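Local atomic coordinates of type III effector Xcv3220-like C-terminal domain-containing protein (Xanthomonas campestris pv. vesicatoria, PDB entry 4FC9), a protein that is secreted through the type III system into plant host cells, where its all-helical C-terminal domain, the part described here, probably acts as an E3 ubiquitin ligase. Residues E35-T40 against M161-E166; A43-V48 against T154-V159; L85-D90 against R178-A183. All blocks are in the same frame, centred on the assembly; numbering follows the deposited sequence. Where two conformers were deposited one is given.

How the contacts relate
Contacts 1 and 2 lie on the same two antiparallel helices, 32-49 and 152-171, with centres about 11 Å apart; Met44 of contact 2 packs against Trp162 of contact 1, so the interface is continuous. Along the chain contact 2 is nested inside contact 1, since the helices run in opposite directions. Contact 3 joins the end of helix 79-88 to the segment that follows helix 152-171. Its centre is about 14 Å from that of contact 1 and about 16 Å from that of contact 2. The segments of contact 3 alternate in sequence with those of the others, and Arg165, within 161-166, ties helix 152-171, packed on helix 32-49, to Glu87 of helix 79-88 and the carbonyl of Pro180.

Contact 1 (E35-T40 against M161-E166); sequences ERIEDT and MWKTRE
Ile37, Glu38 and Thr40 meet Trp162, Lys163 and Glu166 in an antiparallel helix-helix contact that combines apolar packing with one salt bridge. It lies between helices 32-49 and 152-171 of the all-helical domain; the two short segments run at 172° with their axes 10.0 Å apart. Ile37 is the middle of the apolar part. Its CG2 sits 3.8 Å from Glu166 CB and also reaches the six-membered ring of Trp162, while the CG1 branch carries CD1 to 3.5 Å from Glu166 O. Trp162 has CG anti to the backbone N (chi1 -175°), which carries the indole across the gap. The far end of the ring receives the methyl of Thr40, CG2 lying 3.6 Å from Trp162 CH2, and its edge faces the carbonyl oxygen Ile37 O near the ring plane. Over one ring face, Glu166 CG lies 3.4 Å above the plane, offset toward the rim; beyond it the carboxylate turns to Arg176 and to the neighbouring Arg165. The Thr40 hydroxyl is occupied within its own helix, OG1 donating to Arg36 O at 2.9 Å. At the partly exposed margin, the chain of Lys163 bends at chi3 (113°) and brings NZ 2.8 Å from Glu38 OE1, on the syn side of that oxygen. The aliphatic parts thus carry the packing while the charged ends are paired at the margin or within and beyond helix 152-171, a division that should limit the cost of burying Glu166 and of partly burying Glu38 and Lys163.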
# COMPACT_ATOMS: atom_id res chain seq x y z
N GLU A 35 15.55 0.56 -0.77
CA GLU A 35 15.58 1.37 -1.98
C GLU A 35 14.93 0.60 -3.12
O GLU A 35 14.19 1.16 -3.93
CB GLU A 35 17.00 1.79 -2.33
CG GLU A 35 17.05 2.80 -3.45
CD GLU A 35 18.31 3.63 -3.44
OE1 GLU A 35 19.15 3.44 -2.53
OE2 GLU A 35 18.46 4.48 -4.34
N ARG A 36 15.20 -0.70 -3.17
CA ARG A 36 14.65 -1.57 -4.19
C ARG A 36 13.13 -1.68 -4.09
O ARG A 36 12.43 -1.72 -5.11
CB ARG A 36 15.29 -2.96 -4.10
CG ARG A 36 14.71 -4.00 -5.04
CD ARG A 36 15.68 -5.17 -5.24
NE ARG A 36 16.15 -5.75 -3.98
CZ ARG A 36 17.37 -5.55 -3.47
NH1 ARG A 36 17.71 -6.12 -2.32
NH2 ARG A 36 18.25 -4.80 -4.12
N ILE A 37 12.61 -1.73 -2.87
CA ILE A 37 11.17 -1.75 -2.67
C ILE A 37 10.57 -0.46 -3.24
O ILE A 37 9.58 -0.49 -3.97
CB ILE A 37 10.80 -1.89 -1.18
CG1 ILE A 37 11.27 -3.24 -0.65
CG2 ILE A 37 9.30 -1.72 -0.98
CD1 ILE A 37 11.13 -3.40 0.84
N GLU A 38 11.18 0.66 -2.90
CA GLU A 38 10.74 1.95 -3.40
C GLU A 38 10.81 2.04 -4.92
O GLU A 38 9.86 2.47 -5.57
CB GLU A 38 11.55 3.09 -2.78
CG GLU A 38 11.32 3.30 -1.29
CD GLU A 38 9.91 3.76 -0.97
OE1 GLU A 38 9.18 4.23 -1.87
OE2 GLU A 38 9.52 3.64 0.21
N ASP A 39 11.95 1.65 -5.49
CA ASP A 39 12.13 1.78 -6.94
C ASP A 39 11.15 0.90 -7.69
O ASP A 39 10.59 1.31 -8.71
CB ASP A 39 13.57 1.44 -7.33
CG ASP A 39 14.57 2.45 -6.80
OD1 ASP A 39 14.17 3.59 -6.49
OD2 ASP A 39 15.77 2.11 -6.70
N THR A 40 10.92 -0.30 -7.17
CA THR A 40 9.97 -1.22 -7.77
C THR A 40 8.54 -0.69 -7.67
O THR A 40 7.79 -0.70 -8.64
CB THR A 40 10.05 -2.62 -7.12
OG1 THR A 40 11.34 -3.19 -7.37
CG2 THR A 40 8.98 -3.54 -7.66
N MSE A 161 -0.46 -1.28 -1.65
CA MSE A 161 -0.43 -2.38 -0.72
C MSE A 161 0.77 -3.27 -0.94
O MSE A 161 1.30 -3.86 0.00
CB MSE A 161 -1.71 -3.21 -0.77
CG MSE A 161 -1.76 -4.17 0.40
SE MSE A 161 -3.22 -5.37 0.44
CE MSE A 161 -2.48 -6.65 1.72
N TRP A 162 1.21 -3.38 -2.20
CA TRP A 162 2.41 -4.15 -2.47
C TRP A 162 3.58 -3.55 -1.72
O TRP A 162 4.33 -4.27 -1.06
CB TRP A 162 2.72 -4.22 -3.96
CG TRP A 162 3.90 -5.12 -4.22
CD1 TRP A 162 3.87 -6.46 -4.45
CD2 TRP A 162 5.28 -4.74 -4.24
NE1 TRP A 162 5.15 -6.94 -4.63
CE2 TRP A 162 6.03 -5.90 -4.50
CE3 TRP A 162 5.95 -3.52 -4.06
CZ2 TRP A 162 7.42 -5.88 -4.59
CZ3 TRP A 162 7.33 -3.51 -4.16
CH2 TRP A 162 8.05 -4.68 -4.42
N LYS A 163 3.73 -2.24 -1.81
CA LYS A 163 4.78 -1.55 -1.07
C LYS A 163 4.60 -1.76 0.43
O LYS A 163 5.56 -2.08 1.13
CB LYS A 163 4.79 -0.06 -1.37
CG LYS A 163 5.78 0.71 -0.53
CD LYS A 163 6.31 1.92 -1.26
CE LYS A 163 5.85 3.20 -0.61
NZ LYS A 163 6.43 4.39 -1.29
N THR A 164 3.38 -1.60 0.91
CA THR A 164 3.07 -1.75 2.33
C THR A 164 3.51 -3.10 2.88
O THR A 164 4.17 -3.16 3.92
CB THR A 164 1.56 -1.56 2.61
OG1 THR A 164 1.21 -0.19 2.38
CG2 THR A 164 1.24 -1.92 4.05
N ARG A 165 3.17 -4.18 2.19
CA ARG A 165 3.50 -5.52 2.67
C ARG A 165 5.00 -5.80 2.56
O ARG A 165 5.56 -6.52 3.38
CB ARG A 165 2.67 -6.60 1.94
CG ARG A 165 3.01 -6.79 0.48
CD ARG A 165 1.92 -7.56 -0.28
NE ARG A 165 1.70 -8.92 0.22
CZ ARG A 165 2.46 -9.97 -0.07
NH1 ARG A 165 3.53 -9.83 -0.84
NH2 ARG A 165 2.16 -11.17 0.41
N GLU A 166 5.66 -5.20 1.58
CA GLU A 166 7.10 -5.35 1.45
C GLU A 166 7.85 -4.56 2.53
O GLU A 166 8.91 -4.98 2.99
CB GLU A 166 7.57 -4.97 0.04
CG GLU A 166 7.03 -5.88 -1.06
CD GLU A 166 7.35 -7.35 -0.83
OE1 GLU A 166 8.54 -7.66 -0.59
OE2 GLU A 166 6.42 -8.18 -0.88

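Contact 2 (A43-V48 against T154-V159); sequences AMLSTV and TLAKAV
A chi1 of 174° turns both methyls of Val159 to helix 32-49, setting CG1 against Met44 and Leu45 and CG2 against Met44 and Val48. Val48 has nearly the same torsion (chi1 172°), and both of its methyls face helix 152-171, CG1 against Leu155 and CG2 against Leu155 and Val159. Val159 is wedged among three residues of 43-48: its CG1 lies 3.6 Å from Met44 CB and 3.7 Å from Leu45 CD2, and its CG2 lies 3.9 Å from Val48 CG2. The side chains of Met44 and Val48 run antiparallel to that of Val159 and touch it side by side. One turn back on helix 152-171, Leu155 CB takes up Val48 CG1 at 3.7 Å, and the same methyl lies near the backbone of Ala156. Leu45 borders the apolar patch on its partly exposed side, where CD2 comes within 4.5 Å of Ala156 CB. The small side chain of Ala156 accompanies a close backbone approach, its CA being 6.2 Å from Leu45 CA.

Helix 79-88 adjoins this pair through Leu81, which touches Leu155. The backbone oxygen of Val48 accepts a hydrogen bond from the hydroxyl of Tyr63. Both segments are regular helix, their axes 9.5 Å apart and their directions opposed at 172°. Aliphatic interdigitation between nearly antiparallel helices of this kind is the arrangement found in helical-bundle cores, here within one all-helical domain of the effector.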
# COMPACT_ATOMS: atom_id res chain seq x y z
N ALA A 43 8.04 1.88 -10.20
CA ALA A 43 7.93 1.28 -11.53
C ALA A 43 6.53 0.70 -11.76
O ALA A 43 5.96 0.84 -12.84
CB ALA A 43 8.97 0.19 -11.71
N MSE A 44 5.99 0.06 -10.73
CA MSE A 44 4.64 -0.50 -10.79
C MSE A 44 3.60 0.60 -10.97
O MSE A 44 2.68 0.46 -11.78
CB MSE A 44 4.34 -1.31 -9.53
CG MSE A 44 5.17 -2.57 -9.42
SE MSE A 44 5.07 -3.41 -7.68
CE MSE A 44 3.27 -4.14 -7.76
N LEU A 45 3.76 1.68 -10.21
CA LEU A 45 2.88 2.84 -10.33
C LEU A 45 2.97 3.41 -11.73
O LEU A 45 1.95 3.78 -12.31
CB LEU A 45 3.27 3.91 -9.33
CG LEU A 45 2.83 3.67 -7.90
CD1 LEU A 45 3.22 4.85 -7.04
CD2 LEU A 45 1.33 3.43 -7.87
N SER A 46 4.19 3.48 -12.25
CA SER A 46 4.40 3.94 -13.61
C SER A 46 3.67 3.02 -14.58
O SER A 46 3.00 3.48 -15.50
CB SER A 46 5.88 3.97 -13.94
OG SER A 46 6.09 4.48 -15.25
N THR A 47 3.82 1.71 -14.38
CA THR A 47 3.16 0.74 -15.23
C THR A 47 1.65 0.97 -15.22
O THR A 47 1.03 1.08 -16.28
CB THR A 47 3.49 -0.70 -14.79
OG1 THR A 47 4.91 -0.89 -14.87
CG2 THR A 47 2.82 -1.71 -15.70
N VAL A 48 1.07 1.08 -14.04
CA VAL A 48 -0.37 1.28 -13.91
C VAL A 48 -0.88 2.61 -14.48
O VAL A 48 -1.86 2.64 -15.23
CB VAL A 48 -0.82 1.16 -12.44
CG1 VAL A 48 -2.28 1.57 -12.29
CG2 VAL A 48 -0.59 -0.24 -11.93
N THR A 154 -7.97 1.52 -8.65
CA THR A 154 -7.96 0.26 -7.91
C THR A 154 -6.58 -0.39 -8.00
O THR A 154 -6.07 -0.89 -7.01
CB THR A 154 -9.07 -0.71 -8.37
OG1 THR A 154 -8.81 -1.16 -9.71
CG2 THR A 154 -10.43 -0.05 -8.30
N LEU A 155 -5.98 -0.34 -9.18
CA LEU A 155 -4.65 -0.91 -9.33
C LEU A 155 -3.57 -0.09 -8.63
O LEU A 155 -2.60 -0.64 -8.12
CB LEU A 155 -4.31 -1.10 -10.81
CG LEU A 155 -5.01 -2.30 -11.43
CD1 LEU A 155 -4.70 -2.36 -12.91
CD2 LEU A 155 -4.56 -3.58 -10.74
N ALA A 156 -3.75 1.23 -8.60
CA ALA A 156 -2.81 2.07 -7.88
C ALA A 156 -2.85 1.72 -6.40
O ALA A 156 -1.82 1.67 -5.74
CB ALA A 156 -3.12 3.54 -8.09
N LYS A 157 -4.05 1.45 -5.87
CA LYS A 157 -4.16 1.04 -4.48
C LYS A 157 -3.49 -0.31 -4.25
O LYS A 157 -2.86 -0.53 -3.22
CB LYS A 157 -5.62 1.01 -4.00
CG LYS A 157 -5.77 0.58 -2.54
CD LYS A 157 -5.10 1.55 -1.57
CE LYS A 157 -5.83 2.88 -1.53
NZ LYS A 157 -5.30 3.78 -0.47
N ALA A 158 -3.60 -1.21 -5.22
CA ALA A 158 -2.97 -2.52 -5.10
C ALA A 158 -1.46 -2.40 -5.05
O ALA A 158 -0.79 -3.13 -4.32
CB ALA A 158 -3.41 -3.44 -6.22
N VAL A 159 -0.91 -1.47 -5.83
CA VAL A 159 0.53 -1.21 -5.81
C VAL A 159 0.94 -0.62 -4.46
O VAL A 159 1.98 -0.98 -3.91
CB VAL A 159 0.96 -0.26 -6.95
CG1 VAL A 159 2.43 0.11 -6.81
CG2 VAL A 159 0.70 -0.90 -8.31

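Contact 3 (L85-D90 against R178-A183); sequences LAESRD and RFPELA
Asp90 and Arg178 form a side-on salt bridge at a helix N-cap, fastening the segment after helix 152-171 to the turn between helices 79-88 and 91-101. The ionic part uses two arginine nitrogens, one for each carboxylate oxygen. Arg178 NE to Asp90 OD1 is the shorter bond at 2.8 Å but the more bent (133°), OD1 being tilted from the guanidinium plane; Arg178 NH2 to Asp90 OD2, at 3.0 Å, is straighter (161°), and a further bond from NH2 to OD1 is weak. The two flat groups are not coplanar, their planes being 60° apart: OD2 lies in the guanidinium plane, but NH2 meets it from above the carboxylate plane. The extended chain of Arg178 brings the guanidinium across to the aspartate. As N-cap of helix 91-101, Asp90 also uses OD2 to accept from the backbone N of Glu92, so that one oxygen serves both the arginine and the helix start.

The packing contacts centre on Phe179. Arg178 CG rests 3.5 Å above one face of the ring, toward its rim, while Asp90 OD1 approaches the ring edge. Glu87 reaches the same ring obliquely, CD lying 3.7 Å from Phe179 CD1. Its acid group has its main polar partner in Arg165 of helix 152-171. Alongside Phe179, Glu87 OE2 passes the proline ring, 3.7 Å from Pro180 CD.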
# COMPACT_ATOMS: atom_id res chain seq x y z
N LEU A 85 -6.03 -9.16 -1.37
CA LEU A 85 -7.34 -8.87 -0.82
C LEU A 85 -7.53 -9.60 0.50
O LEU A 85 -7.95 -9.01 1.49
CB LEU A 85 -8.45 -9.23 -1.82
CG LEU A 85 -8.79 -8.15 -2.86
CD1 LEU A 85 -9.69 -8.70 -3.96
CD2 LEU A 85 -9.42 -6.94 -2.19
N ALA A 86 -7.21 -10.89 0.52
CA ALA A 86 -7.34 -11.70 1.73
C ALA A 86 -6.41 -11.22 2.84
O ALA A 86 -6.83 -11.13 4.00
CB ALA A 86 -7.10 -13.17 1.42
N GLU A 87 -5.16 -10.92 2.49
CA GLU A 87 -4.19 -10.41 3.45
C GLU A 87 -4.68 -9.12 4.10
O GLU A 87 -4.47 -8.90 5.29
CB GLU A 87 -2.84 -10.16 2.77
CG GLU A 87 -2.07 -11.41 2.40
CD GLU A 87 -0.79 -11.10 1.66
OE1 GLU A 87 -0.39 -9.92 1.61
OE2 GLU A 87 -0.19 -12.04 1.10
N SER A 88 -5.34 -8.27 3.32
CA SER A 88 -5.81 -6.99 3.82
C SER A 88 -6.96 -7.13 4.82
O SER A 88 -7.29 -6.18 5.53
CB SER A 88 -6.20 -6.07 2.66
OG SER A 88 -7.41 -6.50 2.06
N ARG A 89 -7.56 -8.31 4.88
CA ARG A 89 -8.59 -8.61 5.85
C ARG A 89 -8.01 -9.28 7.08
O ARG A 89 -8.71 -9.50 8.07
CB ARG A 89 -9.66 -9.51 5.24
CG ARG A 89 -10.88 -8.79 4.70
CD ARG A 89 -10.54 -7.93 3.52
NE ARG A 89 -11.67 -7.80 2.61
CZ ARG A 89 -11.67 -7.04 1.51
NH1 ARG A 89 -12.75 -7.00 0.73
NH2 ARG A 89 -10.60 -6.34 1.18
N ASP A 90 -6.73 -9.62 7.01
CA ASP A 90 -6.06 -10.38 8.06
C ASP A 90 -5.63 -9.50 9.24
O ASP A 90 -4.97 -8.48 9.05
CB ASP A 90 -4.85 -11.12 7.47
CG ASP A 90 -4.01 -11.81 8.53
OD1 ASP A 90 -2.79 -11.93 8.31
OD2 ASP A 90 -4.57 -12.22 9.57
N ARG A 178 4.22 -15.35 6.08
CA ARG A 178 2.80 -15.01 6.12
C ARG A 178 2.38 -14.20 4.90
O ARG A 178 1.25 -14.32 4.41
CB ARG A 178 2.48 -14.24 7.40
CG ARG A 178 1.00 -13.97 7.59
CD ARG A 178 0.68 -13.69 9.04
NE ARG A 178 -0.76 -13.65 9.29
CZ ARG A 178 -1.51 -14.74 9.47
NH1 ARG A 178 -0.96 -15.94 9.42
NH2 ARG A 178 -2.81 -14.61 9.69
N PHE A 179 3.29 -13.37 4.43
CA PHE A 179 3.05 -12.52 3.28
C PHE A 179 4.10 -12.83 2.24
O PHE A 179 5.13 -12.17 2.17
CB PHE A 179 3.09 -11.05 3.69
CG PHE A 179 2.24 -10.73 4.88
CD1 PHE A 179 0.93 -11.19 4.96
CD2 PHE A 179 2.76 -10.02 5.95
CE1 PHE A 179 0.15 -10.92 6.06
CE2 PHE A 179 1.98 -9.74 7.05
CZ PHE A 179 0.68 -10.20 7.11
N PRO A 180 3.83 -13.87 1.43
CA PRO A 180 4.76 -14.44 0.45
C PRO A 180 5.17 -13.42 -0.59
O PRO A 180 4.45 -12.45 -0.84
CB PRO A 180 3.93 -15.54 -0.21
CG PRO A 180 2.84 -15.84 0.75
CD PRO A 180 2.52 -14.55 1.40
N GLU A 181 6.33 -13.63 -1.19
CA GLU A 181 6.72 -12.80 -2.31
C GLU A 181 5.73 -13.02 -3.43
O GLU A 181 5.30 -14.14 -3.69
CB GLU A 181 8.13 -13.16 -2.78
CG GLU A 181 9.21 -12.34 -2.12
CD GLU A 181 10.52 -12.45 -2.86
OE1 GLU A 181 10.66 -11.80 -3.91
OE2 GLU A 181 11.41 -13.19 -2.38
N LEU A 182 5.36 -11.93 -4.09
CA LEU A 182 4.49 -12.00 -5.24
C LEU A 182 5.26 -11.53 -6.46
O LEU A 182 6.05 -10.60 -6.38
CB LEU A 182 3.25 -11.13 -5.02
CG LEU A 182 2.30 -11.59 -3.92
CD1 LEU A 182 1.34 -10.47 -3.59
CD2 LEU A 182 1.55 -12.83 -4.36
N ALA A 183 5.03 -12.20 -7.58
CA ALA A 183 5.68 -11.84 -8.82
C ALA A 183 5.07 -10.55 -9.34
O ALA A 183 3.86 -10.41 -9.41
CB ALA A 183 5.53 -12.95 -9.84